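PDB 3ZZ1: beta-d-glucoside glucohydrolase from Hypocrea jecorina, which probably hydrolyses terminal, non-reducing beta-D-glucosyl residues and releases beta-D-glucose, a step in cellulose breakdown. Local coordinates for residues D236-H241 / G262-W267; C368-C373 / E441-V446. One frame throughout, in Å; residues are numbered along the deposited sequence.

Interaction 1 of 2, residues D236-H241 / G262-W267; sequences DWNAQH and GNNRLW
The touching backbones, Asn238 to His241 and Asn264 to Trp267, run 79° apart, with His241 CA and Leu266 CA separated by 7.6 Å. Both segments are loops of the TIM-barrel-like N-terminal domain. The first follows strand 232-235; the second returns after helix 244-249 to pack on it. The first makes a type II turn from Asp236 to Ala239, with Asn238 at its third position.

One direct hydrogen bond joins the two, from Asn264 ND2 to Asn238 OD1 (3.1 Å). The two amide planes stand almost upright to each other, 87° apart. The donor lies somewhat off the carbonyl plane of Asn238. The same OD1 also accepts a hydrogen bond from a water 2.7 Å away, which donates another to the backbone O of Asn264. A second water links Asn264 OD1 with His241 O. Asn264 therefore uses both ends of its side-chain amide and its backbone carbonyl.

Leu266 packs against Gln240. Its CD1 lies 3.7 Å from Gln240 CG, and the two side chains lie alongside, pointing opposite ways. CD1 also rests on the backbone of Gln240 and His241. The Gln240 chain is extended, with CG anti to the backbone N (chi1 -170°), and its amide reaches one face of the Trp267 ring. There Gln240 NE2 sits over Trp267 NE1 at 3.1 Å. Both atoms are donors, so this is not a hydrogen bond. Gln240 NE2 bonds to Ser246 OG, Gln240 OE1 to Ser254 OG, and Trp267 NE1 to Thr243 O.

The chemistry is mixed: a water-bridged amide pair, and a leucine and an indole around a buried glutamine whose polar ends are satisfied by intervening residues.

Interaction 2 of 2, residues C368-C373 / E441-V446; sequences CNDKGC and EGYITV
Asp370, Gly372 and Val446 bury the most surface in this surface contact between two C-terminal-domain loops, which follow strands 348-352 and 430-437. Asp370 supplies the polar link to Tyr443. Tyr443 OH donates to Asp370 OD2 at 2.5 Å. The hydroxyl arrives from above the carboxylate plane, 52° out of it. The carboxylate and the ring are 77° apart, and OD2 lies at the ring edge. Asp370 OD1 forms a salt bridge with Arg67, and Tyr443 also touches Arg67. Replacing Asp370 by alanine would remove the carboxylate and is likely to leave the Tyr443 hydroxyl without this acceptor and Arg67 without this salt bridge.

Asp370 CB also touches Ile444 CD1 (3.8 Å). Val446 packs against the far end of the loop with both its methyls. Its CG1 is anti to the backbone N (chi1 176°) and meets Cys373 CA, while CG2 lies 3.4 Å from Gly372 O. Gly372 sits at the centre of an inverse gamma turn, and a CB there would press on Ile444 CG2.

The Cys368-Cys373 disulfide (SG to SG 2.0 Å) ties the ends of the 368-373 loop together. The contact thus has a charged, hydrogen-bonded end at Asp370 and an aliphatic end at Val446, on a loop closed by a disulfide.

Interaction 1 comes first along the chain and closes before interaction 2 opens. Their centres are 23 Å apart and their nearest atoms about 5 Å, without touching. Interaction 1 lies in the TIM-barrel-like N-terminal domain. Its first segment follows strand 232-235, and helix 244-249 lies between its two segments in the chain. Interaction 2 lies in the C-terminal domain of the family 3 glycoside hydrolases. Its segments follow strands 348-352 and 430-437, parallel neighbours in a mixed sheet. In this family the active site lies between these two domains. The nearest-atom distance of about 5 Å is consistent with both contacts lying near the boundary between the two domains.

Interaction 1 of 2, residues D236-H241 / G262-W267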
ATOM      1  N   ASP A 236      13.170 -11.634  -1.793  1.00 11.93           N
ATOM      2  CA  ASP A 236      13.046 -11.080  -0.452  1.00 11.63           C
ATOM      3  C   ASP A 236      14.252 -11.626   0.323  1.00 11.94           C
ATOM      4  O   ASP A 236      14.996 -12.456  -0.202  1.00 11.92           O
ATOM      5  CB  ASP A 236      11.709 -11.477   0.183  1.00 11.34           C
ATOM      6  CG  ASP A 236      11.279 -10.529   1.304  1.00 10.59           C
ATOM      7  OD1 ASP A 236      12.143  -9.905   1.953  1.00  9.40           O
ATOM      8  OD2 ASP A 236      10.066 -10.418   1.549  1.00 10.40           O
ATOM      9  N   TRP A 237      14.473 -11.153   1.544  1.00 12.21           N
ATOM     10  CA  TRP A 237      15.758 -11.388   2.208  1.00 12.42           C
ATOM     11  C   TRP A 237      15.937 -12.832   2.691  1.00 12.57           C
ATOM     12  O   TRP A 237      15.312 -13.262   3.660  1.00 12.53           O
ATOM     13  CB  TRP A 237      16.000 -10.343   3.309  1.00 12.40           C
ATOM     14  CG  TRP A 237      16.917  -9.201   2.876  1.00 12.22           C
ATOM     15  CD1 TRP A 237      18.000  -8.723   3.558  1.00 11.92           C
ATOM     16  CD2 TRP A 237      16.840  -8.429   1.662  1.00 12.12           C
ATOM     17  NE1 TRP A 237      18.590  -7.698   2.858  1.00 12.37           N
ATOM     18  CE2 TRP A 237      17.905  -7.500   1.690  1.00 11.87           C
ATOM     19  CE3 TRP A 237      15.976  -8.432   0.556  1.00 11.92           C
ATOM     20  CZ2 TRP A 237      18.128  -6.583   0.659  1.00 11.70           C
ATOM     21  CZ3 TRP A 237      16.198  -7.516  -0.470  1.00 12.00           C
ATOM     22  CH2 TRP A 237      17.270  -6.608  -0.411  1.00 11.40           C
ATOM     23  N   ASN A 238      16.809 -13.560   1.990  1.00 12.84           N
ATOM     24  CA  ASN A 238      17.015 -15.009   2.167  1.00 13.00           C
ATOM     25  C   ASN A 238      15.770 -15.827   1.788  1.00 12.97           C
ATOM     26  O   ASN A 238      15.461 -16.840   2.416  1.00 13.14           O
ATOM     27  CB  ASN A 238      17.514 -15.354   3.585  1.00 13.12           C
ATOM     28  CG  ASN A 238      18.146 -16.751   3.669  1.00 13.99           C
ATOM     29  OD1 ASN A 238      19.020 -17.098   2.877  1.00 14.26           O
ATOM     30  ND2 ASN A 238      17.703 -17.549   4.637  1.00 14.00           N
ATOM     31  N   ALA A 239      15.063 -15.371   0.754  1.00 12.78           N
ATOM     32  CA  ALA A 239      13.908 -16.086   0.208  1.00 12.73           C
ATOM     33  C   ALA A 239      14.287 -17.049  -0.935  1.00 12.77           C
ATOM     34  O   ALA A 239      13.412 -17.668  -1.552  1.00 12.95           O
ATOM     35  CB  ALA A 239      12.844 -15.091  -0.252  1.00 12.46           C
ATOM     36  N   GLN A 240      15.586 -17.166  -1.209  1.00 12.68           N
ATOM     37  CA  GLN A 240      16.102 -18.095  -2.219  1.00 12.92           C
ATOM     38  C   GLN A 240      16.384 -19.463  -1.592  1.00 12.81           C
ATOM     39  O   GLN A 240      16.880 -19.540  -0.467  1.00 12.93           O
ATOM     40  CB  GLN A 240      17.378 -17.528  -2.849  1.00 13.09           C
ATOM     41  CG  GLN A 240      17.884 -18.272  -4.085  1.00 13.30           C
ATOM     42  CD  GLN A 240      19.134 -17.634  -4.666  1.00 13.97           C
ATOM     43  OE1 GLN A 240      19.824 -16.871  -3.990  1.00 15.76           O
ATOM     44  NE2 GLN A 240      19.430 -17.939  -5.923  1.00 13.40           N
ATOM     45  N   HIS A 241      16.081 -20.535  -2.319  1.00 12.61           N
ATOM     46  CA  HIS A 241      16.259 -21.889  -1.790  1.00 12.50           C
ATOM     47  C   HIS A 241      17.215 -22.779  -2.597  1.00 12.51           C
ATOM     48  O   HIS A 241      17.849 -23.669  -2.030  1.00 12.18           O
ATOM     49  CB  HIS A 241      14.900 -22.571  -1.575  1.00 12.51           C
ATOM     50  CG  HIS A 241      14.063 -21.911  -0.525  1.00 12.13           C
ATOM     51  ND1 HIS A 241      14.053 -22.323   0.789  1.00 12.32           N
ATOM     52  CD2 HIS A 241      13.230 -20.846  -0.591  1.00 12.33           C
ATOM     53  CE1 HIS A 241      13.246 -21.545   1.488  1.00 11.99           C
ATOM     54  NE2 HIS A 241      12.729 -20.643   0.672  1.00 12.39           N
ATOM     55  N   GLY A 262      25.423 -15.605   7.463  1.00 22.22           N
ATOM     56  CA  GLY A 262      26.453 -15.706   6.426  1.00 21.89           C
ATOM     57  C   GLY A 262      26.486 -17.051   5.714  1.00 21.80           C
ATOM     58  O   GLY A 262      27.432 -17.353   4.987  1.00 21.97           O
ATOM     59  N   ASN A 263      25.456 -17.863   5.932  1.00 21.69           N
ATOM     60  CA  ASN A 263      25.319 -19.153   5.255  1.00 21.55           C
ATOM     61  C   ASN A 263      24.328 -19.059   4.095  1.00 21.09           C
ATOM     62  O   ASN A 263      23.739 -17.999   3.872  1.00 21.19           O
ATOM     63  CB  ASN A 263      24.870 -20.225   6.254  1.00 21.77           C
ATOM     64  CG  ASN A 263      25.891 -20.465   7.357  1.00 22.59           C
ATOM     65  OD1 ASN A 263      27.100 -20.348   7.146  1.00 23.97           O
ATOM     66  ND2 ASN A 263      25.405 -20.814   8.541  1.00 22.96           N
ATOM     67  N   ASN A 264      24.147 -20.160   3.366  1.00 20.31           N
ATOM     68  CA  ASN A 264      23.176 -20.224   2.264  1.00 19.54           C
ATOM     69  C   ASN A 264      23.521 -19.241   1.133  1.00 19.02           C
ATOM     70  O   ASN A 264      22.644 -18.573   0.584  1.00 18.82           O
ATOM     71  CB  ASN A 264      21.745 -19.995   2.801  1.00 19.61           C
ATOM     72  CG  ASN A 264      20.661 -20.587   1.907  1.00 19.25           C
ATOM     73  OD1 ASN A 264      20.879 -21.568   1.202  1.00 19.65           O
ATOM     74  ND2 ASN A 264      19.476 -19.990   1.949  1.00 19.48           N
ATOM     75  N   ARG A 265      24.810 -19.147   0.805  1.00 18.40           N
ATOM     76  CA  ARG A 265      25.265 -18.353  -0.336  1.00 17.81           C
ATOM     77  C   ARG A 265      25.058 -19.168  -1.612  1.00 17.31           C
ATOM     78  O   ARG A 265      25.960 -19.875  -2.069  1.00 17.05           O
ATOM     79  CB  ARG A 265      26.733 -17.923  -0.179  1.00 17.82           C
ATOM     80  CG  ARG A 265      27.166 -16.838  -1.181  1.00 18.44           C
ATOM     81  CD  ARG A 265      28.647 -16.467  -1.081  1.00 18.78           C
ATOM     82  NE  ARG A 265      28.981 -15.774   0.166  1.00 19.66           N
ATOM     83  CZ  ARG A 265      28.869 -14.461   0.362  1.00 20.38           C
ATOM     84  NH1 ARG A 265      28.414 -13.666  -0.598  1.00 20.70           N
ATOM     85  NH2 ARG A 265      29.201 -13.939   1.535  1.00 21.32           N
ATOM     86  N   LEU A 266      23.853 -19.059  -2.173  1.00 16.79           N
ATOM     87  CA  LEU A 266      23.422 -19.921  -3.273  1.00 16.16           C
ATOM     88  C   LEU A 266      23.917 -19.476  -4.637  1.00 15.86           C
ATOM     89  O   LEU A 266      24.071 -20.294  -5.539  1.00 15.67           O
ATOM     90  CB  LEU A 266      21.901 -20.061  -3.283  1.00 16.09           C
ATOM     91  CG  LEU A 266      21.323 -20.868  -2.119  1.00 16.27           C
ATOM     92  CD1 LEU A 266      19.842 -20.570  -1.957  1.00 15.11           C
ATOM     93  CD2 LEU A 266      21.578 -22.375  -2.290  1.00 16.12           C
ATOM     94  N   TRP A 267      24.147 -18.178  -4.790  1.00 15.32           N
ATOM     95  CA  TRP A 267      24.798 -17.673  -5.986  1.00 15.07           C
ATOM     96  C   TRP A 267      26.248 -17.314  -5.655  1.00 15.01           C
ATOM     97  O   TRP A 267      26.885 -18.028  -4.879  1.00 15.33           O
ATOM     98  CB  TRP A 267      23.984 -16.537  -6.615  1.00 14.79           C
ATOM     99  CG  TRP A 267      22.795 -17.048  -7.409  1.00 14.14           C
ATOM    100  CD1 TRP A 267      22.391 -18.354  -7.543  1.00 13.28           C
ATOM    101  CD2 TRP A 267      21.846 -16.265  -8.147  1.00 12.97           C
ATOM    102  NE1 TRP A 267      21.272 -18.428  -8.331  1.00 12.99           N
ATOM    103  CE2 TRP A 267      20.915 -17.163  -8.718  1.00 12.86           C
ATOM    104  CE3 TRP A 267      21.702 -14.892  -8.395  1.00 12.64           C
ATOM    105  CZ2 TRP A 267      19.845 -16.731  -9.505  1.00 12.55           C
ATOM    106  CZ3 TRP A 267      20.640 -14.464  -9.183  1.00 11.96           C
ATOM    107  CH2 TRP A 267      19.726 -15.380  -9.728  1.00 12.29           C
TER
HETATM  108  O   HOH W   1      20.922 -16.395   1.075  1.00 19.65           O
HETATM  109  O   HOH W   2      18.705 -23.444   0.780  1.00 25.05           O

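Interaction 2 of 2, residues C368-C373 / E441-V446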
ATOM      1  N   CYS A 368      12.083  -0.131  20.913  1.00 20.12           N
ATOM      2  CA  CYS A 368      11.183  -0.090  19.771  1.00 19.62           C
ATOM      3  C   CYS A 368      11.928  -0.118  18.431  1.00 19.30           C
ATOM      4  O   CYS A 368      11.644   0.683  17.539  1.00 19.13           O
ATOM      5  CB  CYS A 368      10.277   1.147  19.874  1.00 19.71           C
ATOM      6  SG  CYS A 368       8.675   0.988  19.045  1.00 19.87           S
ATOM      7  N   ASN A 369      12.881  -1.042  18.294  1.00 18.85           N
ATOM      8  CA  ASN A 369      13.565  -1.260  17.015  1.00 18.20           C
ATOM      9  C   ASN A 369      12.590  -1.753  15.945  1.00 17.62           C
ATOM     10  O   ASN A 369      11.685  -2.547  16.233  1.00 17.40           O
ATOM     11  CB  ASN A 369      14.743  -2.234  17.164  1.00 18.29           C
ATOM     12  CG  ASN A 369      15.953  -1.608  17.867  1.00 19.27           C
ATOM     13  OD1 ASN A 369      16.843  -2.321  18.345  1.00 20.09           O
ATOM     14  ND2 ASN A 369      15.991  -0.279  17.928  1.00 18.70           N
ATOM     15  N   ASP A 370      12.783  -1.271  14.715  1.00 16.93           N
ATOM     16  CA  ASP A 370      11.886  -1.546  13.589  1.00 16.26           C
ATOM     17  C   ASP A 370      10.440  -1.142  13.904  1.00 15.75           C
ATOM     18  O   ASP A 370       9.492  -1.676  13.332  1.00 15.37           O
ATOM     19  CB  ASP A 370      11.978  -3.018  13.158  1.00 16.40           C
ATOM     20  CG  ASP A 370      13.391  -3.434  12.773  1.00 16.88           C
ATOM     21  OD1 ASP A 370      14.264  -2.560  12.565  1.00 17.84           O
ATOM     22  OD2 ASP A 370      13.629  -4.651  12.668  1.00 17.83           O
ATOM     23  N   LYS A 371      10.305  -0.179  14.816  1.00 15.22           N
ATOM     24  CA  LYS A 371       9.022   0.269  15.353  1.00 14.77           C
ATOM     25  C   LYS A 371       8.180  -0.873  15.932  1.00 14.73           C
ATOM     26  O   LYS A 371       6.946  -0.856  15.850  1.00 14.43           O
ATOM     27  CB  LYS A 371       8.240   1.092  14.313  1.00 14.84           C
ATOM     28  CG  LYS A 371       8.910   2.410  13.938  1.00 14.29           C
ATOM     29  CD  LYS A 371       8.952   3.364  15.124  1.00 15.20           C
ATOM     30  CE  LYS A 371       9.767   4.609  14.810  1.00 15.42           C
ATOM     31  NZ  LYS A 371      11.172   4.482  15.241  1.00 16.25           N
ATOM     32  N   GLY A 372       8.862  -1.854  16.528  1.00 14.74           N
ATOM     33  CA  GLY A 372       8.209  -3.017  17.140  1.00 14.85           C
ATOM     34  C   GLY A 372       7.613  -2.721  18.507  1.00 15.12           C
ATOM     35  O   GLY A 372       7.974  -3.355  19.504  1.00 15.15           O
ATOM     36  N   CYS A 373       6.710  -1.742  18.550  1.00 15.10           N
ATOM     37  CA  CYS A 373       5.987  -1.381  19.772  1.00 15.34           C
ATOM     38  C   CYS A 373       4.835  -0.440  19.448  1.00 14.93           C
ATOM     39  O   CYS A 373       4.886   0.323  18.472  1.00 14.88           O
ATOM     40  CB  CYS A 373       6.911  -0.753  20.828  1.00 15.41           C
ATOM     41  SG  CYS A 373       7.325   0.998  20.574  1.00 17.75           S
ATOM     42  N   GLU A 441       5.631  -7.023  10.472  1.00 11.90           N
ATOM     43  CA  GLU A 441       6.321  -8.147   9.848  1.00 12.16           C
ATOM     44  C   GLU A 441       6.594  -9.265  10.854  1.00 12.46           C
ATOM     45  O   GLU A 441       6.863  -9.010  12.031  1.00 12.60           O
ATOM     46  CB  GLU A 441       7.619  -7.667   9.204  1.00 12.21           C
ATOM     47  CG  GLU A 441       8.205  -8.640   8.188  1.00 12.48           C
ATOM     48  CD  GLU A 441       9.325  -8.033   7.377  1.00 12.56           C
ATOM     49  OE1 GLU A 441       9.463  -6.790   7.382  1.00 12.57           O
ATOM     50  OE2 GLU A 441      10.059  -8.802   6.725  1.00 12.83           O
ATOM     51  N   GLY A 442       6.545 -10.502  10.372  1.00 12.69           N
ATOM     52  CA  GLY A 442       6.451 -11.669  11.238  1.00 13.05           C
ATOM     53  C   GLY A 442       7.708 -12.151  11.934  1.00 13.30           C
ATOM     54  O   GLY A 442       7.776 -13.319  12.324  1.00 13.83           O
ATOM     55  N   TYR A 443       8.700 -11.279  12.087  1.00 13.32           N
ATOM     56  CA  TYR A 443       9.888 -11.607  12.882  1.00 13.37           C
ATOM     57  C   TYR A 443       9.902 -10.875  14.226  1.00 13.36           C
ATOM     58  O   TYR A 443      10.871 -10.976  14.983  1.00 13.27           O
ATOM     59  CB  TYR A 443      11.189 -11.352  12.100  1.00 13.45           C
ATOM     60  CG  TYR A 443      11.480  -9.897  11.790  1.00 13.75           C
ATOM     61  CD1 TYR A 443      12.226  -9.109  12.667  1.00 13.75           C
ATOM     62  CD2 TYR A 443      11.036  -9.316  10.605  1.00 13.54           C
ATOM     63  CE1 TYR A 443      12.502  -7.779  12.381  1.00 13.82           C
ATOM     64  CE2 TYR A 443      11.307  -7.989  10.311  1.00 13.24           C
ATOM     65  CZ  TYR A 443      12.037  -7.224  11.204  1.00 13.81           C
ATOM     66  OH  TYR A 443      12.308  -5.902  10.915  1.00 13.42           O
ATOM     67  N   ILE A 444       8.834 -10.128  14.508  1.00 13.07           N
ATOM     68  CA  ILE A 444       8.682  -9.471  15.805  1.00 13.08           C
ATOM     69  C   ILE A 444       7.309  -9.759  16.402  1.00 12.93           C
ATOM     70  O   ILE A 444       6.282  -9.505  15.769  1.00 12.85           O
ATOM     71  CB  ILE A 444       8.877  -7.925  15.749  1.00 13.20           C
ATOM     72  CG1 ILE A 444      10.143  -7.542  14.978  1.00 12.96           C
ATOM     73  CG2 ILE A 444       8.914  -7.346  17.174  1.00 13.32           C
ATOM     74  CD1 ILE A 444      10.361  -6.042  14.826  1.00 13.62           C
ATOM     75  N   THR A 445       7.316 -10.283  17.623  1.00 12.67           N
ATOM     76  CA  THR A 445       6.114 -10.466  18.419  1.00 12.68           C
ATOM     77  C   THR A 445       5.998  -9.299  19.403  1.00 12.95           C
ATOM     78  O   THR A 445       6.864  -9.110  20.266  1.00 12.91           O
ATOM     79  CB  THR A 445       6.129 -11.832  19.160  1.00 12.61           C
ATOM     80  OG1 THR A 445       6.127 -12.887  18.195  1.00 12.58           O
ATOM     81  CG2 THR A 445       4.912 -11.999  20.068  1.00 12.11           C
ATOM     82  N   VAL A 446       4.933  -8.515  19.250  1.00 12.90           N
ATOM     83  CA  VAL A 446       4.712  -7.321  20.060  1.00 12.99           C
ATOM     84  C   VAL A 446       3.422  -7.496  20.844  1.00 13.16           C
ATOM     85  O   VAL A 446       2.354  -7.640  20.252  1.00 13.21           O
ATOM     86  CB  VAL A 446       4.620  -6.043  19.187  1.00 12.71           C
ATOM     87  CG1 VAL A 446       4.290  -4.828  20.030  1.00 12.63           C
ATOM     88  CG2 VAL A 446       5.905  -5.819  18.422  1.00 12.54           C
TER